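Membrane-bound lytic murein transglycosylase (Agrobacterium tumefaciens, PDB 2PNW) probably cleaves the glycan strands of peptidoglycan between N-acetylmuramic acid and N-acetylglucosamine, as a lytic transglycosylase of the MltA family. Local coordinates at residues 50-53 and 54-58; 130-133 and 134-137; 160-163 and 164-168. All coordinates share one frame; numbering follows the deposited sequence.

Contact 1 (50-53 and 54-58); sequences LGIT and AAELV
T53 and E56 close a capping box at the start of helix 54-66, with T53 as the N-cap residue. Two reciprocal bonds define the motif. In one, the backbone N of E56 gives its hydrogen to T53 OG1 at 3.0 Å. In the other, T53 N reaches E56 OE1 at 3.1 Å. An N-H...O angle of 170° makes this second bond nearly straight. The amide meets OE1 on the anti side of the carboxylate, 24° out of its plane. T53 can offer its hydroxyl because chi1 of 71° sets OG1 between its own backbone N and carbonyl carbon, facing the first turn. E56 folds back by a different route: CG stands anti to the carbonyl carbon and passes T53 OG1 at 3.4 Å; the extended chain beyond it brings OE1 back to the amide of T53. The first ordinary helical bond follows at once, from L57 N to T53 O.

The other carboxylate oxygen of E56, OE2, forms a salt bridge with R369, so one glutamate ties the helix start to the C-terminal end of the modelled chain. Such a bridge would be expected to favour the ionised carboxylate. The lead-in is fixed as well: I52 O accepts from T295 OG1, while the I52 side chain packs on L298, A366 and Y370. Just before the cap, the I52 and E56 side chains cross at about a right angle, and I52 CG2 lies 3.9 Å from E56 OE1.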
loop_
_atom_site.group_PDB
_atom_site.type_symbol
_atom_site.label_atom_id
_atom_site.label_comp_id
_atom_site.label_asym_id
_atom_site.label_seq_id
_atom_site.Cartn_x
_atom_site.Cartn_y
_atom_site.Cartn_z
ATOM N N LEU A 50 13.812 -8.750 -8.950
ATOM C CA LEU A 50 15.093 -8.887 -8.242
ATOM C C LEU A 50 15.501 -10.362 -8.081
ATOM O O LEU A 50 16.685 -10.704 -8.169
ATOM C CB LEU A 50 15.083 -8.127 -6.906
ATOM C CG LEU A 50 16.371 -8.030 -6.075
ATOM C CD1 LEU A 50 16.350 -6.767 -5.247
ATOM C CD2 LEU A 50 16.557 -9.216 -5.154
ATOM N N GLY A 51 14.512 -11.223 -7.848
ATOM C CA GLY A 51 14.688 -12.656 -7.994
ATOM C C GLY A 51 14.563 -13.500 -6.743
ATOM O O GLY A 51 14.749 -14.707 -6.801
ATOM N N ILE A 52 14.255 -12.894 -5.604
ATOM C CA ILE A 52 14.079 -13.708 -4.395
ATOM C C ILE A 52 12.737 -14.444 -4.376
ATOM O O ILE A 52 11.680 -13.814 -4.447
ATOM C CB ILE A 52 14.207 -12.869 -3.116
ATOM C CG1 ILE A 52 15.490 -12.016 -3.153
ATOM C CG2 ILE A 52 14.161 -13.794 -1.892
ATOM C CD1 ILE A 52 16.768 -12.807 -2.925
ATOM N N THR A 53 12.772 -15.773 -4.265
ATOM C CA THR A 53 11.521 -16.531 -4.304
ATOM C C THR A 53 10.852 -16.575 -2.939
ATOM O O THR A 53 11.519 -16.439 -1.904
ATOM C CB THR A 53 11.742 -17.990 -4.781
ATOM O OG1 THR A 53 12.431 -18.721 -3.766
ATOM C CG2 THR A 53 12.574 -18.012 -6.097
ATOM N N ALA A 54 9.541 -16.808 -2.939
ATOM C CA ALA A 54 8.812 -17.072 -1.693
ATOM C C ALA A 54 9.388 -18.263 -0.919
ATOM O O ALA A 54 9.431 -18.233 0.311
ATOM C CB ALA A 54 7.340 -17.303 -1.971
ATOM N N ALA A 55 9.808 -19.320 -1.622
ATOM C CA ALA A 55 10.481 -20.441 -0.947
ATOM C C ALA A 55 11.766 -20.028 -0.225
ATOM O O ALA A 55 12.053 -20.534 0.861
ATOM C CB ALA A 55 10.777 -21.581 -1.923
ATOM N N GLU A 56 12.543 -19.133 -0.819
ATOM C CA GLU A 56 13.770 -18.619 -0.169
ATOM C C GLU A 56 13.413 -17.811 1.087
ATOM O O GLU A 56 14.037 -17.956 2.136
ATOM C CB GLU A 56 14.605 -17.789 -1.150
ATOM C CG GLU A 56 15.367 -18.697 -2.149
ATOM C CD GLU A 56 16.039 -17.969 -3.305
ATOM O OE1 GLU A 56 15.564 -16.904 -3.779
ATOM O OE2 GLU A 56 17.082 -18.484 -3.751
ATOM N N LEU A 57 12.390 -16.977 0.970
ATOM C CA LEU A 57 11.872 -16.237 2.132
ATOM C C LEU A 57 11.433 -17.181 3.254
ATOM O O LEU A 57 11.712 -16.932 4.424
ATOM C CB LEU A 57 10.700 -15.348 1.725
ATOM C CG LEU A 57 9.893 -14.660 2.861
ATOM C CD1 LEU A 57 10.727 -13.636 3.631
ATOM C CD2 LEU A 57 8.604 -14.039 2.336
ATOM N N VAL A 58 10.734 -18.253 2.898
ATOM C CA VAL A 58 10.268 -19.239 3.889
ATOM C C VAL A 58 11.434 -19.785 4.718
ATOM O O VAL A 58 11.300 -20.000 5.910
ATOM C CB VAL A 58 9.440 -20.368 3.219
ATOM C CG1 VAL A 58 9.315 -21.605 4.135
ATOM C CG2 VAL A 58 8.048 -19.832 2.870
#

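Contact 2 (130-133 and 134-137); sequences IDND and NRPD
N134 reaches back over the turn to the backbone of D131, and its side chain can be traced atom by atom. CB lies against the carbonyl group of D133, a closeness that only reflects the bonded neighbour. With chi1 at 68°, CG sits between the backbone N and carbonyl carbon of N134, which turns the amide toward D131 and I130; CG itself comes within 4.1 Å of D131 N. OD1 then accepts from D131 N at 2.9 Å, with the donor tilted 16° from the amide's C=O plane. ND2 lies 4.0 Å from I130 CD1 and is hydrogen-bonded to D129 O.

Backbone bonds close the same loop: D131 O accepts from both N134 N and R135 N, the latter at 3.0 Å and nearly in line with the carbonyl. D131 OD1 takes D133 N from above its carboxylate plane, forming an Asx turn. D131 O also lies 3.9 Å above one face of the R135 guanidinium, offset toward its rim. R135 NH1 gives a hydrogen to a water, which in turn donates weakly to N132 OD1.

Bonded through both OD1 and ND2, the N134 amide is fixed in rotation; this surface turn after strand 127-129 is therefore held mainly by polar bonds to main-chain atoms.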
loop_
_atom_site.group_PDB
_atom_site.type_symbol
_atom_site.label_atom_id
_atom_site.label_comp_id
_atom_site.label_asym_id
_atom_site.label_seq_id
_atom_site.Cartn_x
_atom_site.Cartn_y
_atom_site.Cartn_z
ATOM N N ILE A 130 -8.778 -10.682 -15.880
ATOM C CA ILE A 130 -8.409 -10.892 -17.286
ATOM C C ILE A 130 -7.099 -11.658 -17.395
ATOM O O ILE A 130 -6.117 -11.313 -16.748
ATOM C CB ILE A 130 -8.247 -9.538 -18.033
ATOM C CG1 ILE A 130 -9.538 -8.717 -17.965
ATOM C CG2 ILE A 130 -7.770 -9.741 -19.520
ATOM C CD1 ILE A 130 -10.721 -9.289 -18.788
ATOM N N ASP A 131 -7.069 -12.670 -18.260
ATOM C CA ASP A 131 -5.795 -13.302 -18.627
ATOM C C ASP A 131 -5.911 -13.825 -20.052
ATOM O O ASP A 131 -6.864 -13.515 -20.751
ATOM C CB ASP A 131 -5.412 -14.421 -17.637
ATOM C CG ASP A 131 -6.465 -15.526 -17.545
ATOM O OD1 ASP A 131 -7.305 -15.661 -18.466
ATOM O OD2 ASP A 131 -6.470 -16.246 -16.513
ATOM N N ASN A 132 -4.953 -14.635 -20.487
ATOM C CA ASN A 132 -5.015 -15.162 -21.865
ATOM C C ASN A 132 -6.325 -15.855 -22.248
ATOM O O ASN A 132 -6.791 -15.735 -23.389
ATOM C CB ASN A 132 -3.829 -16.093 -22.161
ATOM C CG ASN A 132 -3.598 -16.253 -23.646
ATOM O OD1 ASN A 132 -3.121 -15.325 -24.311
ATOM N ND2 ASN A 132 -3.973 -17.404 -24.184
ATOM N N ASP A 133 -6.938 -16.554 -21.295
ATOM C CA ASP A 133 -8.144 -17.332 -21.581
ATOM C C ASP A 133 -9.322 -16.452 -22.022
ATOM O O ASP A 133 -10.172 -16.908 -22.801
ATOM C CB ASP A 133 -8.582 -18.152 -20.362
ATOM C CG ASP A 133 -7.521 -19.139 -19.884
ATOM O OD1 ASP A 133 -6.568 -19.439 -20.658
ATOM O OD2 ASP A 133 -7.653 -19.611 -18.712
ATOM N N ASN A 134 -9.392 -15.204 -21.530
ATOM C CA ASN A 134 -10.581 -14.400 -21.799
ATOM C C ASN A 134 -10.323 -13.018 -22.427
ATOM O O ASN A 134 -11.277 -12.327 -22.790
ATOM C CB ASN A 134 -11.500 -14.295 -20.561
ATOM C CG ASN A 134 -10.881 -13.482 -19.425
ATOM O OD1 ASN A 134 -9.702 -13.154 -19.463
ATOM N ND2 ASN A 134 -11.679 -13.168 -18.397
ATOM N N ARG A 135 -9.053 -12.634 -22.566
ATOM C CA ARG A 135 -8.730 -11.293 -23.111
ATOM C C ARG A 135 -9.199 -11.196 -24.543
ATOM O O ARG A 135 -8.761 -11.973 -25.409
ATOM C CB ARG A 135 -7.240 -11.005 -23.020
ATOM C CG ARG A 135 -6.862 -9.537 -23.377
ATOM C CD ARG A 135 -5.353 -9.345 -23.343
ATOM N NE ARG A 135 -4.824 -9.485 -21.984
ATOM C CZ ARG A 135 -4.092 -10.515 -21.564
ATOM N NH1 ARG A 135 -3.832 -11.519 -22.393
ATOM N NH2 ARG A 135 -3.653 -10.557 -20.310
ATOM N N PRO A 136 -10.100 -10.237 -24.816
ATOM C CA PRO A 136 -10.579 -10.083 -26.186
ATOM C C PRO A 136 -9.499 -9.502 -27.107
ATOM O O PRO A 136 -8.545 -8.869 -26.648
ATOM C CB PRO A 136 -11.790 -9.153 -26.058
ATOM C CG PRO A 136 -11.746 -8.574 -24.695
ATOM C CD PRO A 136 -10.715 -9.286 -23.863
ATOM N N ASP A 137 -9.653 -9.777 -28.398
ATOM C CA ASP A 137 -8.779 -9.233 -29.420
ATOM C C ASP A 137 -8.747 -7.703 -29.304
ATOM O O ASP A 137 -9.803 -7.066 -29.223
ATOM C CB ASP A 137 -9.286 -9.641 -30.801
ATOM C CG ASP A 137 -8.975 -11.096 -31.125
ATOM O OD1 ASP A 137 -8.318 -11.777 -30.298
ATOM O OD2 ASP A 137 -9.371 -11.543 -32.223
HETATM O O HOH W 1 -4.344 -12.250 -25.132
HETATM O O HOH W 2 -6.721 -13.920 -25.179
#

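Contact 3 (160-163 and 164-168); sequences RAID and EGCLR
A Schellman motif ends helix 159-163, and its two bonds run from the departing chain into the last turn. C166 N gives its hydrogen to A161 O at 3.2 Å. G165 N gives its own to I162 O at 2.9 Å. This second donor stands well above the carbonyl plane, 62° out of it. G165 makes the reversal with a positive phi of 113°, where a CB would collide with the carbonyl O of E164. The chain then continues through a type I beta turn from G165 to R168.

Beside this turn, R160 and E164 form a salt bridge, NE to OE2 at 2.8 Å. OE2 lies near the guanidinium plane, at its edge, but NE comes to the carboxylate from above. The arginine chain, extended from CG to NE, carries NE out alongside the E164 side chain to its carboxylate. A water joins R160 NH2 to E164 OE2 as a second link.

On the apolar flank, C166 SG touches I162 CG1 at 3.9 Å, and I162 CG2 meets L167 CD1 at the same distance. A second water receives the hydrogen of L167 N and donates to I162 O at 2.7 Å.

Further out, I162 and L167, both buried, pack on Y121 and F260. On the exposed side, D163 OD2 accepts a hydrogen bond from W253 NE1.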
loop_
_atom_site.group_PDB
_atom_site.type_symbol
_atom_site.label_atom_id
_atom_site.label_comp_id
_atom_site.label_asym_id
_atom_site.label_seq_id
_atom_site.Cartn_x
_atom_site.Cartn_y
_atom_site.Cartn_z
ATOM N N ARG A 160 -15.786 8.237 -13.069
ATOM C CA ARG A 160 -16.889 9.186 -13.349
ATOM C C ARG A 160 -18.219 8.463 -13.553
ATOM O O ARG A 160 -19.257 8.853 -12.970
ATOM C CB ARG A 160 -16.582 10.044 -14.586
ATOM C CG ARG A 160 -17.757 10.961 -14.960
ATOM C CD ARG A 160 -17.340 11.939 -16.055
ATOM N NE ARG A 160 -18.482 12.792 -16.407
ATOM C CZ ARG A 160 -18.385 13.955 -17.054
ATOM N NH1 ARG A 160 -17.193 14.418 -17.435
ATOM N NH2 ARG A 160 -19.489 14.649 -17.335
ATOM N N ALA A 161 -18.206 7.424 -14.395
ATOM C CA ALA A 161 -19.442 6.713 -14.726
ATOM C C ALA A 161 -20.042 6.061 -13.464
ATOM O O ALA A 161 -21.259 6.023 -13.271
ATOM C CB ALA A 161 -19.186 5.678 -15.798
ATOM N N ILE A 162 -19.169 5.573 -12.599
ATOM C CA ILE A 162 -19.622 4.944 -11.334
ATOM C C ILE A 162 -20.196 6.012 -10.381
ATOM O O ILE A 162 -21.324 5.861 -9.865
ATOM C CB ILE A 162 -18.508 4.103 -10.702
ATOM C CG1 ILE A 162 -18.089 2.984 -11.702
ATOM C CG2 ILE A 162 -18.967 3.521 -9.336
ATOM C CD1 ILE A 162 -16.653 2.459 -11.401
ATOM N N ASP A 163 -19.470 7.114 -10.213
ATOM C CA ASP A 163 -19.953 8.250 -9.414
ATOM C C ASP A 163 -21.280 8.812 -9.939
ATOM O O ASP A 163 -22.089 9.307 -9.148
ATOM C CB ASP A 163 -18.929 9.393 -9.357
ATOM C CG ASP A 163 -17.762 9.100 -8.433
ATOM O OD1 ASP A 163 -17.792 8.074 -7.703
ATOM O OD2 ASP A 163 -16.817 9.932 -8.374
ATOM N N GLU A 164 -21.504 8.730 -11.250
ATOM C CA GLU A 164 -22.748 9.231 -11.875
ATOM C C GLU A 164 -23.897 8.215 -11.810
ATOM O O GLU A 164 -25.028 8.498 -12.255
ATOM C CB GLU A 164 -22.498 9.653 -13.331
ATOM C CG GLU A 164 -21.617 10.889 -13.489
ATOM C CD GLU A 164 -21.317 11.196 -14.969
ATOM O OE1 GLU A 164 -21.319 10.269 -15.829
ATOM O OE2 GLU A 164 -21.037 12.364 -15.252
ATOM N N GLY A 165 -23.618 7.024 -11.264
ATOM C CA GLY A 165 -24.694 6.093 -10.879
ATOM C C GLY A 165 -24.857 4.767 -11.619
ATOM O O GLY A 165 -25.898 4.109 -11.481
ATOM N N CYS A 166 -23.853 4.310 -12.354
ATOM C CA CYS A 166 -24.111 3.124 -13.204
ATOM C C CYS A 166 -24.275 1.809 -12.418
ATOM O O CYS A 166 -24.696 0.789 -12.998
ATOM C CB CYS A 166 -23.063 2.976 -14.312
ATOM S SG CYS A 166 -21.403 2.588 -13.725
ATOM N N LEU A 167 -23.935 1.817 -11.132
ATOM C CA LEU A 167 -24.040 0.605 -10.276
ATOM C C LEU A 167 -25.209 0.632 -9.278
ATOM O O LEU A 167 -25.348 -0.268 -8.440
ATOM C CB LEU A 167 -22.732 0.373 -9.512
ATOM C CG LEU A 167 -21.458 0.121 -10.344
ATOM C CD1 LEU A 167 -20.246 -0.128 -9.403
ATOM C CD2 LEU A 167 -21.624 -1.038 -11.323
ATOM N N ARG A 168 -26.027 1.681 -9.338
ATOM C CA ARG A 168 -27.128 1.861 -8.377
ATOM C C ARG A 168 -28.200 0.782 -8.472
ATOM O O ARG A 168 -28.470 0.260 -9.552
ATOM C CB ARG A 168 -27.838 3.208 -8.609
ATOM C CG ARG A 168 -27.025 4.438 -8.273
ATOM C CD ARG A 168 -27.898 5.676 -8.488
ATOM N NE ARG A 168 -28.810 5.878 -7.350
ATOM C CZ ARG A 168 -30.004 6.472 -7.412
ATOM N NH1 ARG A 168 -30.485 6.929 -8.571
ATOM N NH2 ARG A 168 -30.732 6.602 -6.308
HETATM O O HOH W 3 -22.164 12.908 -17.798
HETATM O O HOH W 4 -23.045 3.913 -9.324
#

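The three contacts come in series along the chain, each closing before the next opens, and none touches another. Contact 1 caps the start of helix 54-66, close in space to the C-terminal end of the modelled chain. Contacts 2 and 3 lie within the MltA-specific insert range, the first between strands 127-129 and 145-149, the second at the end of helix 159-163. Their centres are 25 Å apart, against 29 Å between contacts 1 and 2 and 42 Å between contacts 1 and 3, which lie on opposite sides of the chain's centre. The set thus samples both sides of the molecule with three separate local motifs: a helix start, a surface turn and a helix end.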